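Local coordinates for protein ornithine carbamoyltransferase (PDB 3TPF) that probably catalyses the reversible transfer of the carbamoyl group from carbamoyl phosphate to L-ornithine, giving the L-citrulline used in arginine biosynthesis, at residues B[3-7]-B[105-109]; B[31-37]-B[58-64]; B[171-177]-B[200-206]. One frame throughout, in Å; residues are numbered along the deposited sequence.

Contact 1. Residues B[3-7]-B[105-109]; sequences KHFLT and LLEFA
His4 and Leu6 pack against Leu105, Leu106 and Ala109 in an apolar contact between the N-terminal loop segment 3-7 and one side of helix 102-111, within the carbamoyl-phosphate-binding domain. Ala109 CB caps one face of the His4 imidazole, standing 3.5 Å from the ring centroid and only 11° off the ring normal. This is a CH-pi contact made over the middle of the ring. The first torsion of His4 (chi1 -53°) sets CG beside the backbone N, which presents that face to Ala109, while ND1 is hydrogen-bonded to the backbone N of Val116. Phe5 forms backbone hydrogen bonds with Val116 and Asn118, so the N-terminal segment is laid along strand 116-118, within the chain the outermost strand on that side of a four-stranded parallel sheet. Helix 102-111 is the connection between strands 94-98 and 116-118 in this beta-alpha-beta arrangement, and the contact joins the start of the chain to the helix of that crossover. Leu6 divides its two methyls between neighbours on the helix. CD1 meets Leu106 CD2 at 3.8 Å, the two side chains meeting at a slant, and it also lies 4.2 Å from Ala109 CB. On the other branch, CD2 passes Leu105 CD2 at 4.2 Å, these two side chains running in opposite directions; Leu6 and Leu105 both rest on Val116 as well.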
ATOM      1  N   LYS B   3      16.305  20.815  10.561  1.00 71.94           N
ATOM      2  CA  LYS B   3      15.992  21.265   9.231  1.00 69.10           C
ATOM      3  C   LYS B   3      15.043  20.276   8.469  1.00 59.44           C
ATOM      4  O   LYS B   3      15.267  19.081   8.445  1.00 54.73           O
ATOM      5  CB  LYS B   3      17.283  21.574   8.477  1.00 77.30           C
ATOM      6  CG  LYS B   3      17.917  22.899   8.957  1.00 95.52           C
ATOM      7  CD  LYS B   3      17.799  24.089   7.977  1.00104.59           C
ATOM      8  CE  LYS B   3      19.129  24.472   7.325  1.00112.24           C
ATOM      9  NZ  LYS B   3      18.935  25.081   5.977  1.00118.00           N
ATOM     10  N   HIS B   4      13.979  20.846   7.917  1.00 49.97           N
ATOM     11  CA  HIS B   4      13.154  20.264   6.890  1.00 44.90           C
ATOM     12  C   HIS B   4      13.657  20.565   5.455  1.00 44.02           C
ATOM     13  O   HIS B   4      14.498  21.417   5.233  1.00 45.67           O
ATOM     14  CB  HIS B   4      11.766  20.844   7.009  1.00 43.86           C
ATOM     15  CG  HIS B   4      11.198  20.715   8.368  1.00 44.67           C
ATOM     16  ND1 HIS B   4      10.711  19.529   8.830  1.00 45.25           N
ATOM     17  CD2 HIS B   4      11.039  21.600   9.379  1.00 46.30           C
ATOM     18  CE1 HIS B   4      10.292  19.675  10.078  1.00 46.54           C
ATOM     19  NE2 HIS B   4      10.441  20.931  10.422  1.00 46.67           N
ATOM     20  N   PHE B   5      13.070  19.912   4.471  1.00 41.46           N
ATOM     21  CA  PHE B   5      13.411  20.151   3.064  1.00 39.18           C
ATOM     22  C   PHE B   5      12.098  20.529   2.281  1.00 37.36           C
ATOM     23  O   PHE B   5      11.493  19.748   1.622  1.00 36.93           O
ATOM     24  CB  PHE B   5      14.106  18.925   2.484  1.00 37.51           C
ATOM     25  CG  PHE B   5      14.653  19.173   1.121  1.00 38.83           C
ATOM     26  CD1 PHE B   5      15.938  19.708   0.938  1.00 41.18           C
ATOM     27  CD2 PHE B   5      13.896  18.956   0.029  1.00 38.88           C
ATOM     28  CE1 PHE B   5      16.437  20.017  -0.312  1.00 40.99           C
ATOM     29  CE2 PHE B   5      14.361  19.273  -1.227  1.00 40.36           C
ATOM     30  CZ  PHE B   5      15.629  19.836  -1.409  1.00 41.18           C
ATOM     31  N   LEU B   6      11.634  21.717   2.440  1.00 37.00           N
ATOM     32  CA  LEU B   6      10.371  22.170   1.834  1.00 36.51           C
ATOM     33  C   LEU B   6      10.583  22.946   0.567  1.00 37.13           C
ATOM     34  O   LEU B   6       9.677  23.104  -0.222  1.00 39.49           O
ATOM     35  CB  LEU B   6       9.622  23.085   2.824  1.00 37.44           C
ATOM     36  CG  LEU B   6       9.398  22.450   4.234  1.00 36.91           C
ATOM     37  CD1 LEU B   6       8.542  23.290   5.152  1.00 37.23           C
ATOM     38  CD2 LEU B   6       8.767  21.084   4.119  1.00 36.17           C
ATOM     39  N   THR B   7      11.741  23.568   0.453  1.00 37.79           N
ATOM     40  CA  THR B   7      12.146  24.317  -0.734  1.00 38.32           C
ATOM     41  C   THR B   7      13.660  24.520  -0.783  1.00 38.16           C
ATOM     42  O   THR B   7      14.307  24.695   0.241  1.00 38.71           O
ATOM     43  CB  THR B   7      11.505  25.719  -0.798  1.00 39.86           C
ATOM     44  OG1 THR B   7      12.106  26.450  -1.881  1.00 40.82           O
ATOM     45  CG2 THR B   7      11.718  26.452   0.496  1.00 40.00           C
ATOM     46  N   LEU B 105       2.227  21.796   4.260  1.00 47.72           N
ATOM     47  CA  LEU B 105       3.538  21.312   4.605  1.00 48.06           C
ATOM     48  C   LEU B 105       4.061  22.096   5.782  1.00 49.82           C
ATOM     49  O   LEU B 105       4.713  21.551   6.667  1.00 51.53           O
ATOM     50  CB  LEU B 105       4.517  21.517   3.433  1.00 47.34           C
ATOM     51  CG  LEU B 105       4.522  20.430   2.359  1.00 44.91           C
ATOM     52  CD1 LEU B 105       5.245  20.837   1.104  1.00 42.97           C
ATOM     53  CD2 LEU B 105       5.164  19.253   3.033  1.00 43.60           C
ATOM     54  N   LEU B 106       3.870  23.402   5.734  1.00 52.40           N
ATOM     55  CA  LEU B 106       4.512  24.277   6.720  1.00 54.07           C
ATOM     56  C   LEU B 106       3.917  23.954   8.085  1.00 57.12           C
ATOM     57  O   LEU B 106       4.599  23.755   9.085  1.00 59.96           O
ATOM     58  CB  LEU B 106       4.321  25.752   6.351  1.00 55.29           C
ATOM     59  CG  LEU B 106       5.172  26.324   5.198  1.00 54.09           C
ATOM     60  CD1 LEU B 106       4.626  27.692   4.849  1.00 56.19           C
ATOM     61  CD2 LEU B 106       6.661  26.529   5.491  1.00 51.92           C
ATOM     62  N   GLU B 107       2.597  23.860   8.103  1.00 59.85           N
ATOM     63  CA  GLU B 107       1.844  23.585   9.333  1.00 58.64           C
ATOM     64  C   GLU B 107       2.250  22.226   9.930  1.00 55.09           C
ATOM     65  O   GLU B 107       2.391  22.088  11.127  1.00 56.43           O
ATOM     66  CB  GLU B 107       0.335  23.598   9.051  1.00 59.87           C
ATOM     67  CG  GLU B 107      -0.538  23.129  10.209  1.00 61.54           C
ATOM     68  CD  GLU B 107      -0.694  24.136  11.368  1.00 65.57           C
ATOM     69  OE1 GLU B 107      -0.113  25.273  11.334  1.00 67.72           O
ATOM     70  OE2 GLU B 107      -1.427  23.769  12.325  1.00 67.48           O
ATOM     71  N   PHE B 108       2.413  21.234   9.082  1.00 50.49           N
ATOM     72  CA  PHE B 108       2.879  19.920   9.541  1.00 47.78           C
ATOM     73  C   PHE B 108       4.298  19.996  10.113  1.00 46.55           C
ATOM     74  O   PHE B 108       4.559  19.465  11.173  1.00 46.96           O
ATOM     75  CB  PHE B 108       2.856  18.932   8.385  1.00 44.68           C
ATOM     76  CG  PHE B 108       2.938  17.502   8.804  1.00 42.72           C
ATOM     77  CD1 PHE B 108       4.174  16.948   9.199  1.00 40.79           C
ATOM     78  CD2 PHE B 108       1.821  16.682   8.730  1.00 41.76           C
ATOM     79  CE1 PHE B 108       4.260  15.624   9.536  1.00 39.36           C
ATOM     80  CE2 PHE B 108       1.919  15.352   9.030  1.00 41.05           C
ATOM     81  CZ  PHE B 108       3.146  14.817   9.431  1.00 39.88           C
ATOM     82  N   ALA B 109       5.209  20.641   9.381  1.00 46.73           N
ATOM     83  CA  ALA B 109       6.663  20.748   9.772  1.00 47.32           C
ATOM     84  C   ALA B 109       6.758  21.406  11.116  1.00 49.93           C
ATOM     85  O   ALA B 109       7.569  21.050  11.973  1.00 50.97           O
ATOM     86  CB  ALA B 109       7.450  21.550   8.763  1.00 44.42           C
TER

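Contact 2. Residues B[31-37]-B[58-64]; sequences KKLLQDK and ITELGGK
Leu34 and Leu61 lie side by side, their CD1 methyls 4.0 Å apart, where the loop 31-37 wraps round the end of helix 48-60. A shared first torsion, with CG anti to the carbonyl carbon (chi1 -60° in Leu34, -80° in Leu61), sends both side chains the same way and lets those methyls meet. From this pair Leu34 CD1 also reaches Ile58 CD1 at 4.1 Å, the two side chains crossing at about a right angle. The second methyl of Leu61, CD2, meets Leu33 CB, while Leu33 also leans on His22 and Leu26 of helix 13-28. Lys32 lays its CG near Glu60 O and then runs on in an extended chain; its NZ leaves the two segments altogether and forms an intersubunit salt bridge with Asp36 of the third subunit. Asp36 itself is bridged by Lys32 of the second, so the contact belongs to the trimer interface. Backbone bonds pin the rest. Leu34 N binds Leu61 O at 2.8 Å in the carbonyl plane, Asp36 N approaches Gly62 O from above its carbonyl plane, and Lys64 N meets Lys37 O at 2.9 Å. The arrangement is a Schellman motif at Gly62, closing the helix, facing the type II beta turn of Leu34 to Lys37.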
ATOM      1  N   LYS B  31      25.032   2.176  -0.907  1.00 58.39           N
ATOM      2  CA  LYS B  31      25.322   1.875   0.471  1.00 58.52           C
ATOM      3  C   LYS B  31      24.034   1.986   1.280  1.00 54.77           C
ATOM      4  O   LYS B  31      23.168   2.807   0.993  1.00 51.75           O
ATOM      5  CB  LYS B  31      26.388   2.843   1.035  1.00 60.55           C
ATOM      6  CG  LYS B  31      27.836   2.583   0.600  1.00 65.22           C
ATOM      7  CD  LYS B  31      28.840   3.704   1.001  1.00 67.20           C
ATOM      8  CE  LYS B  31      29.711   3.487   2.276  1.00 69.52           C
ATOM      9  NZ  LYS B  31      30.032   4.712   3.130  1.00 66.92           N
ATOM     10  N   LYS B  32      23.921   1.143   2.302  1.00 56.52           N
ATOM     11  CA  LYS B  32      22.736   1.115   3.189  1.00 54.71           C
ATOM     12  C   LYS B  32      22.933   1.980   4.424  1.00 51.00           C
ATOM     13  O   LYS B  32      23.205   1.522   5.517  1.00 52.57           O
ATOM     14  CB  LYS B  32      22.404  -0.324   3.571  1.00 61.29           C
ATOM     15  CG  LYS B  32      21.911  -1.199   2.416  1.00 63.30           C
ATOM     16  CD  LYS B  32      21.373  -2.561   2.886  1.00 67.49           C
ATOM     17  CE  LYS B  32      20.636  -3.320   1.754  1.00 68.11           C
ATOM     18  NZ  LYS B  32      20.623  -4.809   1.796  1.00 68.72           N
ATOM     19  N   LEU B  33      22.849   3.272   4.183  1.00 47.00           N
ATOM     20  CA  LEU B  33      23.192   4.278   5.175  1.00 45.85           C
ATOM     21  C   LEU B  33      22.124   4.612   6.206  1.00 43.67           C
ATOM     22  O   LEU B  33      22.379   5.287   7.173  1.00 43.63           O
ATOM     23  CB  LEU B  33      23.571   5.573   4.449  1.00 43.74           C
ATOM     24  CG  LEU B  33      24.707   5.610   3.425  1.00 44.75           C
ATOM     25  CD1 LEU B  33      24.576   7.017   2.772  1.00 41.41           C
ATOM     26  CD2 LEU B  33      26.104   5.293   4.058  1.00 46.37           C
ATOM     27  N   LEU B  34      20.915   4.172   5.951  1.00 42.06           N
ATOM     28  CA  LEU B  34      19.817   4.389   6.844  1.00 40.93           C
ATOM     29  C   LEU B  34      19.187   3.060   7.258  1.00 42.26           C
ATOM     30  O   LEU B  34      18.011   2.904   7.317  1.00 42.05           O
ATOM     31  CB  LEU B  34      18.810   5.258   6.164  1.00 38.35           C
ATOM     32  CG  LEU B  34      19.311   6.612   5.750  1.00 37.28           C
ATOM     33  CD1 LEU B  34      18.131   7.445   5.179  1.00 34.42           C
ATOM     34  CD2 LEU B  34      19.984   7.270   6.944  1.00 38.01           C
ATOM     35  N   GLN B  35      19.986   2.119   7.676  1.00 46.94           N
ATOM     36  CA  GLN B  35      19.402   0.871   8.196  1.00 48.73           C
ATOM     37  C   GLN B  35      18.263   1.084   9.225  1.00 47.74           C
ATOM     38  O   GLN B  35      18.336   1.903  10.114  1.00 47.49           O
ATOM     39  CB  GLN B  35      20.464  -0.070   8.695  1.00 51.71           C
ATOM     40  CG  GLN B  35      21.047  -0.867   7.544  1.00 53.85           C
ATOM     41  CD  GLN B  35      22.328  -1.623   7.976  1.00 58.02           C
ATOM     42  OE1 GLN B  35      22.376  -2.214   9.072  1.00 59.75           O
ATOM     43  NE2 GLN B  35      23.375  -1.574   7.122  1.00 58.67           N
ATOM     44  N   ASP B  36      17.200   0.354   9.029  1.00 48.47           N
ATOM     45  CA  ASP B  36      16.009   0.404   9.883  1.00 49.60           C
ATOM     46  C   ASP B  36      15.260   1.756   9.968  1.00 48.96           C
ATOM     47  O   ASP B  36      14.310   1.833  10.724  1.00 52.60           O
ATOM     48  CB  ASP B  36      16.318  -0.049  11.274  1.00 52.07           C
ATOM     49  CG  ASP B  36      16.807  -1.504  11.308  1.00 57.93           C
ATOM     50  OD1 ASP B  36      16.470  -2.268  10.336  1.00 57.15           O
ATOM     51  OD2 ASP B  36      17.536  -1.874  12.306  1.00 60.91           O
ATOM     52  N   LYS B  37      15.621   2.758   9.195  1.00 44.51           N
ATOM     53  CA  LYS B  37      14.977   3.980   9.313  1.00 43.67           C
ATOM     54  C   LYS B  37      13.637   4.015   8.543  1.00 40.09           C
ATOM     55  O   LYS B  37      13.438   3.285   7.612  1.00 40.94           O
ATOM     56  CB  LYS B  37      15.859   5.072   8.771  1.00 47.04           C
ATOM     57  CG  LYS B  37      17.146   5.267   9.545  1.00 50.59           C
ATOM     58  CD  LYS B  37      17.013   6.246  10.708  1.00 52.28           C
ATOM     59  CE  LYS B  37      18.214   6.046  11.638  1.00 56.12           C
ATOM     60  NZ  LYS B  37      18.907   7.286  12.072  1.00 61.19           N
ATOM     61  N   ILE B  58      14.465   5.042   0.266  1.00 28.78           N
ATOM     62  CA  ILE B  58      14.655   4.588   1.633  1.00 29.58           C
ATOM     63  C   ILE B  58      14.943   3.068   1.691  1.00 31.84           C
ATOM     64  O   ILE B  58      15.742   2.620   2.531  1.00 33.10           O
ATOM     65  CB  ILE B  58      13.467   4.818   2.491  1.00 28.64           C
ATOM     66  CG1 ILE B  58      13.774   4.610   3.974  1.00 28.91           C
ATOM     67  CG2 ILE B  58      12.333   3.900   1.936  1.00 28.80           C
ATOM     68  CD1 ILE B  58      14.430   5.782   4.568  1.00 28.22           C
ATOM     69  N   THR B  59      14.314   2.298   0.787  1.00 32.37           N
ATOM     70  CA  THR B  59      14.415   0.854   0.843  1.00 34.51           C
ATOM     71  C   THR B  59      15.869   0.459   0.616  1.00 36.33           C
ATOM     72  O   THR B  59      16.437  -0.243   1.401  1.00 36.77           O
ATOM     73  CB  THR B  59      13.520   0.186  -0.150  1.00 35.24           C
ATOM     74  OG1 THR B  59      12.182   0.379   0.283  1.00 36.72           O
ATOM     75  CG2 THR B  59      13.696  -1.291  -0.167  1.00 37.08           C
ATOM     76  N   GLU B  60      16.443   0.992  -0.449  1.00 37.05           N
ATOM     77  CA  GLU B  60      17.787   0.692  -0.841  1.00 39.12           C
ATOM     78  C   GLU B  60      18.766   1.167   0.174  1.00 39.47           C
ATOM     79  O   GLU B  60      19.872   0.633   0.301  1.00 41.33           O
ATOM     80  CB  GLU B  60      18.105   1.355  -2.160  1.00 41.19           C
ATOM     81  CG  GLU B  60      17.397   0.729  -3.343  1.00 44.43           C
ATOM     82  CD  GLU B  60      17.808   1.332  -4.690  1.00 48.69           C
ATOM     83  OE1 GLU B  60      18.838   2.097  -4.710  1.00 49.35           O
ATOM     84  OE2 GLU B  60      17.081   1.058  -5.710  1.00 51.75           O
ATOM     85  N   LEU B  61      18.374   2.209   0.883  1.00 38.06           N
ATOM     86  CA  LEU B  61      19.217   2.773   1.957  1.00 38.88           C
ATOM     87  C   LEU B  61      19.134   1.939   3.268  1.00 40.06           C
ATOM     88  O   LEU B  61      19.726   2.310   4.260  1.00 41.15           O
ATOM     89  CB  LEU B  61      18.846   4.283   2.195  1.00 37.20           C
ATOM     90  CG  LEU B  61      19.414   5.397   1.242  1.00 36.16           C
ATOM     91  CD1 LEU B  61      18.775   6.791   1.303  1.00 33.32           C
ATOM     92  CD2 LEU B  61      20.919   5.456   1.468  1.00 37.45           C
ATOM     93  N   GLY B  62      18.375   0.853   3.257  1.00 39.81           N
ATOM     94  CA  GLY B  62      18.220  -0.030   4.412  1.00 41.47           C
ATOM     95  C   GLY B  62      16.978   0.183   5.291  1.00 41.07           C
ATOM     96  O   GLY B  62      16.794  -0.494   6.287  1.00 42.15           O
ATOM     97  N   GLY B  63      16.080   1.083   4.882  1.00 40.10           N
ATOM     98  CA  GLY B  63      14.923   1.441   5.679  1.00 39.69           C
ATOM     99  C   GLY B  63      13.641   0.890   5.128  1.00 40.83           C
ATOM    100  O   GLY B  63      13.671  -0.072   4.395  1.00 42.55           O
ATOM    101  N   LYS B  64      12.509   1.445   5.558  1.00 41.84           N
ATOM    102  CA  LYS B  64      11.162   0.944   5.222  1.00 43.72           C
ATOM    103  C   LYS B  64      10.253   2.155   4.899  1.00 40.06           C
ATOM    104  O   LYS B  64      10.420   3.241   5.445  1.00 38.82           O
ATOM    105  CB  LYS B  64      10.587   0.107   6.360  1.00 51.04           C
ATOM    106  CG  LYS B  64       9.014  -0.120   6.350  1.00 61.44           C
ATOM    107  CD  LYS B  64       8.420  -1.342   5.535  1.00 67.73           C
ATOM    108  CE  LYS B  64       7.055  -1.940   6.060  1.00 72.84           C
ATOM    109  NZ  LYS B  64       6.772  -3.454   5.864  1.00 77.87           N
TER
HETATM  110  O   HOH W   1      21.956   2.507  -1.701  1.00 40.65           O

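Contact 3. Residues B[171-177]-B[200-206]; sequences FEISIAM and AKISLGY
Ile173 and Ile175 are bound to Lys201, Ser203 and Gly205 by a ladder of backbone hydrogen bonds, the parallel pairing of strands 172-176 and 201-205, whose axes come within 4.7 Å. Ile173 N donates a hydrogen bond to Lys201 O at 2.8 Å, and Ile173 O accepts from Ser203 N; Ile175 then repeats the pattern with Ser203 O and Gly205 N. The bond from Ile175 N to Ser203 O is the straightest, at 172°. At the two ends of the ladder, Lys201 N to Phe171 O and Met177 N to Gly205 O both measure 3.2 Å. These strands form a beta-alpha-beta crossover through helix 185-198 in the Rossmann-type domain predicted to bind ornithine: within the chain, 201-205 is an outermost strand of the five-stranded sheet, and 172-176 pairs on its other side with 148-152. A polar pair lies on the face that also bears Glu172 and Lys201. Ser174 OG donates to Ser203 OG at 2.8 Å. Ser203 holds its OG between backbone N and carbonyl carbon (chi1 44°), which turns it back toward the neighbouring strand and lets it donate a weak further bond to Ile173 O. Glu172 and Lys201 touch along their stems, CG to CB, without their charged ends meeting. Apolar packing occupies the opposite face. Ile173 CG2 lies 3.9 Å from Ile202 CG1, the side chains running parallel, and Ile175 CG2 touches Leu204 CD1 at 4.0 Å. Just past the strand end, CG of Met177, a selenomethionine, also meets Leu204 CD1, at 3.9 Å. Helices 157-169 and 185-198 cover this side: Ile173 rests on Ala166, Ile202 and Leu204 on Trp188.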
ATOM      1  N   PHE B 171      23.552  30.158 -11.965  1.00 55.05           N
ATOM      2  CA  PHE B 171      23.315  29.748 -13.330  1.00 55.39           C
ATOM      3  C   PHE B 171      22.832  30.912 -14.136  1.00 57.68           C
ATOM      4  O   PHE B 171      22.443  31.956 -13.613  1.00 57.83           O
ATOM      5  CB  PHE B 171      22.209  28.675 -13.412  1.00 52.98           C
ATOM      6  CG  PHE B 171      22.647  27.291 -13.050  1.00 50.90           C
ATOM      7  CD1 PHE B 171      23.875  27.054 -12.447  1.00 51.59           C
ATOM      8  CD2 PHE B 171      21.797  26.220 -13.289  1.00 48.57           C
ATOM      9  CE1 PHE B 171      24.236  25.769 -12.092  1.00 50.16           C
ATOM     10  CE2 PHE B 171      22.177  24.942 -12.970  1.00 46.96           C
ATOM     11  CZ  PHE B 171      23.401  24.712 -12.374  1.00 47.69           C
ATOM     12  N   GLU B 172      22.884  30.708 -15.443  1.00 58.97           N
ATOM     13  CA  GLU B 172      22.372  31.707 -16.378  1.00 61.99           C
ATOM     14  C   GLU B 172      21.095  31.134 -16.836  1.00 60.71           C
ATOM     15  O   GLU B 172      21.092  30.077 -17.441  1.00 59.64           O
ATOM     16  CB  GLU B 172      23.314  31.899 -17.541  1.00 64.44           C
ATOM     17  CG  GLU B 172      22.786  32.829 -18.611  1.00 67.60           C
ATOM     18  CD  GLU B 172      23.812  33.128 -19.713  1.00 70.66           C
ATOM     19  OE1 GLU B 172      25.040  32.891 -19.511  1.00 71.21           O
ATOM     20  OE2 GLU B 172      23.358  33.623 -20.762  1.00 72.64           O
ATOM     21  N   ILE B 173      19.996  31.772 -16.480  1.00 61.90           N
ATOM     22  CA  ILE B 173      18.694  31.224 -16.827  1.00 61.02           C
ATOM     23  C   ILE B 173      17.781  32.213 -17.518  1.00 63.88           C
ATOM     24  O   ILE B 173      17.613  33.349 -17.074  1.00 65.73           O
ATOM     25  CB  ILE B 173      17.981  30.650 -15.604  1.00 59.56           C
ATOM     26  CG1 ILE B 173      16.688  29.952 -16.043  1.00 59.57           C
ATOM     27  CG2 ILE B 173      17.704  31.731 -14.597  1.00 60.11           C
ATOM     28  CD1 ILE B 173      15.988  29.186 -14.947  1.00 58.07           C
ATOM     29  N   SER B 174      17.196  31.753 -18.619  1.00 64.63           N
ATOM     30  CA  SER B 174      16.128  32.502 -19.332  1.00 67.13           C
ATOM     31  C   SER B 174      14.783  31.802 -19.234  1.00 65.22           C
ATOM     32  O   SER B 174      14.666  30.635 -19.566  1.00 62.90           O
ATOM     33  CB  SER B 174      16.449  32.670 -20.790  1.00 69.65           C
ATOM     34  OG  SER B 174      17.431  33.671 -20.918  1.00 73.71           O
ATOM     35  N   ILE B 175      13.792  32.530 -18.740  1.00 65.62           N
ATOM     36  CA  ILE B 175      12.452  32.003 -18.594  1.00 64.52           C
ATOM     37  C   ILE B 175      11.550  32.615 -19.615  1.00 67.83           C
ATOM     38  O   ILE B 175      11.549  33.837 -19.804  1.00 70.74           O
ATOM     39  CB  ILE B 175      11.854  32.279 -17.208  1.00 63.83           C
ATOM     40  CG1 ILE B 175      12.676  31.558 -16.145  1.00 61.18           C
ATOM     41  CG2 ILE B 175      10.391  31.842 -17.152  1.00 63.81           C
ATOM     42  CD1 ILE B 175      12.185  31.817 -14.748  1.00 60.95           C
ATOM     43  N   ALA B 176      10.753  31.758 -20.239  1.00 67.33           N
ATOM     44  CA  ALA B 176       9.770  32.205 -21.235  1.00 70.79           C
ATOM     45  C   ALA B 176       8.380  31.642 -20.947  1.00 70.90           C
ATOM     46  O   ALA B 176       8.214  30.462 -20.746  1.00 68.70           O
ATOM     47  CB  ALA B 176      10.222  31.885 -22.658  1.00 71.42           C
HETATM   48  N   MSE B 177       7.419  32.542 -20.829  1.00 75.22           N
HETATM   49  CA  MSE B 177       6.015  32.224 -20.592  1.00 76.61           C
HETATM   50  C   MSE B 177       5.168  33.262 -21.299  1.00 80.75           C
HETATM   51  O   MSE B 177       5.677  34.295 -21.669  1.00 82.78           O
HETATM   52  CB  MSE B 177       5.747  32.278 -19.107  1.00 78.43           C
HETATM   53  CG  MSE B 177       6.137  33.620 -18.466  1.00 84.52           C
HETATM   54 SE   MSE B 177       5.887  33.624 -16.483  1.00 99.30          SE
HETATM   55  CE  MSE B 177       6.590  31.880 -15.796  1.00 77.45           C
ATOM     56  N   ALA B 200      24.136  35.123 -10.702  1.00 63.17           N
ATOM     57  CA  ALA B 200      23.135  34.595 -11.642  1.00 61.33           C
ATOM     58  C   ALA B 200      22.738  35.622 -12.701  1.00 64.58           C
ATOM     59  O   ALA B 200      22.475  36.819 -12.422  1.00 66.86           O
ATOM     60  CB  ALA B 200      21.906  34.131 -10.929  1.00 58.23           C
ATOM     61  N   LYS B 201      22.713  35.137 -13.931  1.00 65.24           N
ATOM     62  CA  LYS B 201      22.181  35.917 -15.053  1.00 67.84           C
ATOM     63  C   LYS B 201      20.750  35.401 -15.338  1.00 66.32           C
ATOM     64  O   LYS B 201      20.542  34.486 -16.146  1.00 65.24           O
ATOM     65  CB  LYS B 201      23.109  35.824 -16.271  1.00 69.57           C
ATOM     66  CG  LYS B 201      24.504  36.438 -16.041  1.00 72.63           C
ATOM     67  CD  LYS B 201      25.573  35.990 -17.072  1.00 73.83           C
ATOM     68  CE  LYS B 201      26.989  36.383 -16.586  1.00 76.13           C
ATOM     69  NZ  LYS B 201      27.933  36.983 -17.611  1.00 80.42           N
ATOM     70  N   ILE B 202      19.789  36.025 -14.665  1.00 66.75           N
ATOM     71  CA  ILE B 202      18.366  35.705 -14.784  1.00 65.71           C
ATOM     72  C   ILE B 202      17.636  36.686 -15.672  1.00 69.43           C
ATOM     73  O   ILE B 202      17.796  37.867 -15.544  1.00 72.92           O
ATOM     74  CB  ILE B 202      17.672  35.800 -13.417  1.00 64.36           C
ATOM     75  CG1 ILE B 202      18.372  34.877 -12.428  1.00 61.47           C
ATOM     76  CG2 ILE B 202      16.184  35.498 -13.520  1.00 63.45           C
ATOM     77  CD1 ILE B 202      17.815  34.913 -11.050  1.00 60.71           C
ATOM     78  N   SER B 203      16.830  36.168 -16.583  1.00 70.46           N
ATOM     79  CA  SER B 203      16.013  36.995 -17.507  1.00 74.03           C
ATOM     80  C   SER B 203      14.638  36.354 -17.718  1.00 73.66           C
ATOM     81  O   SER B 203      14.551  35.146 -17.867  1.00 72.70           O
ATOM     82  CB  SER B 203      16.722  37.165 -18.851  1.00 75.73           C
ATOM     83  OG  SER B 203      17.277  35.934 -19.290  1.00 73.18           O
ATOM     84  N   LEU B 204      13.588  37.157 -17.699  1.00 76.64           N
ATOM     85  CA  LEU B 204      12.212  36.669 -17.906  1.00 77.45           C
ATOM     86  C   LEU B 204      11.566  37.396 -19.068  1.00 82.00           C
ATOM     87  O   LEU B 204      11.648  38.614 -19.175  1.00 85.79           O
ATOM     88  CB  LEU B 204      11.343  36.842 -16.653  1.00 78.00           C
ATOM     89  CG  LEU B 204       9.812  37.003 -16.824  1.00 79.73           C
ATOM     90  CD1 LEU B 204       9.203  35.648 -17.135  1.00 77.04           C
ATOM     91  CD2 LEU B 204       9.107  37.679 -15.646  1.00 81.73           C
ATOM     92  N   GLY B 205      10.932  36.630 -19.943  1.00 83.19           N
ATOM     93  CA  GLY B 205      10.351  37.177 -21.173  1.00 87.07           C
ATOM     94  C   GLY B 205       9.137  36.396 -21.614  1.00 87.12           C
ATOM     95  O   GLY B 205       8.661  35.529 -20.907  1.00 81.90           O
ATOM     96  N   TYR B 206       8.619  36.760 -22.783  1.00 91.81           N
ATOM     97  CA  TYR B 206       7.501  36.038 -23.408  1.00 92.95           C
ATOM     98  C   TYR B 206       7.816  35.587 -24.841  1.00 92.77           C
ATOM     99  O   TYR B 206       6.926  35.446 -25.685  1.00 95.62           O
ATOM    100  CB  TYR B 206       6.212  36.847 -23.356  1.00 98.16           C
ATOM    101  CG  TYR B 206       6.267  38.174 -24.031  1.00106.31           C
ATOM    102  CD1 TYR B 206       6.348  39.345 -23.272  1.00110.80           C
ATOM    103  CD2 TYR B 206       6.203  38.297 -25.437  1.00109.91           C
ATOM    104  CE1 TYR B 206       6.383  40.600 -23.893  1.00116.27           C
ATOM    105  CE2 TYR B 206       6.241  39.545 -26.058  1.00114.94           C
ATOM    106  CZ  TYR B 206       6.325  40.694 -25.282  1.00118.43           C
ATOM    107  OH  TYR B 206       6.361  41.952 -25.862  1.00125.70           O
TER

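In the fold
The three contacts sample two domains. Contact 2 is nested in the chain loop that contact 1 closes, and both lie in the carbamoyl-phosphate domain, with centres about 22 Å and nearest atoms about 12 Å apart. Contact 3 belongs to the ornithine domain; its centre is about 28 Å from that of contact 1 and 39 Å from that of contact 2, on the opposite side of the chain's centre. Contact 1 comes nearest the predicted substrate sites. Between side chains, Leu6 is about 7 Å from Pro126, against about 10 Å from Met177 to Asp221 in contact 3 and about 11 Å from Glu60 to Arg289 in contact 2, which instead faces neighbouring subunits.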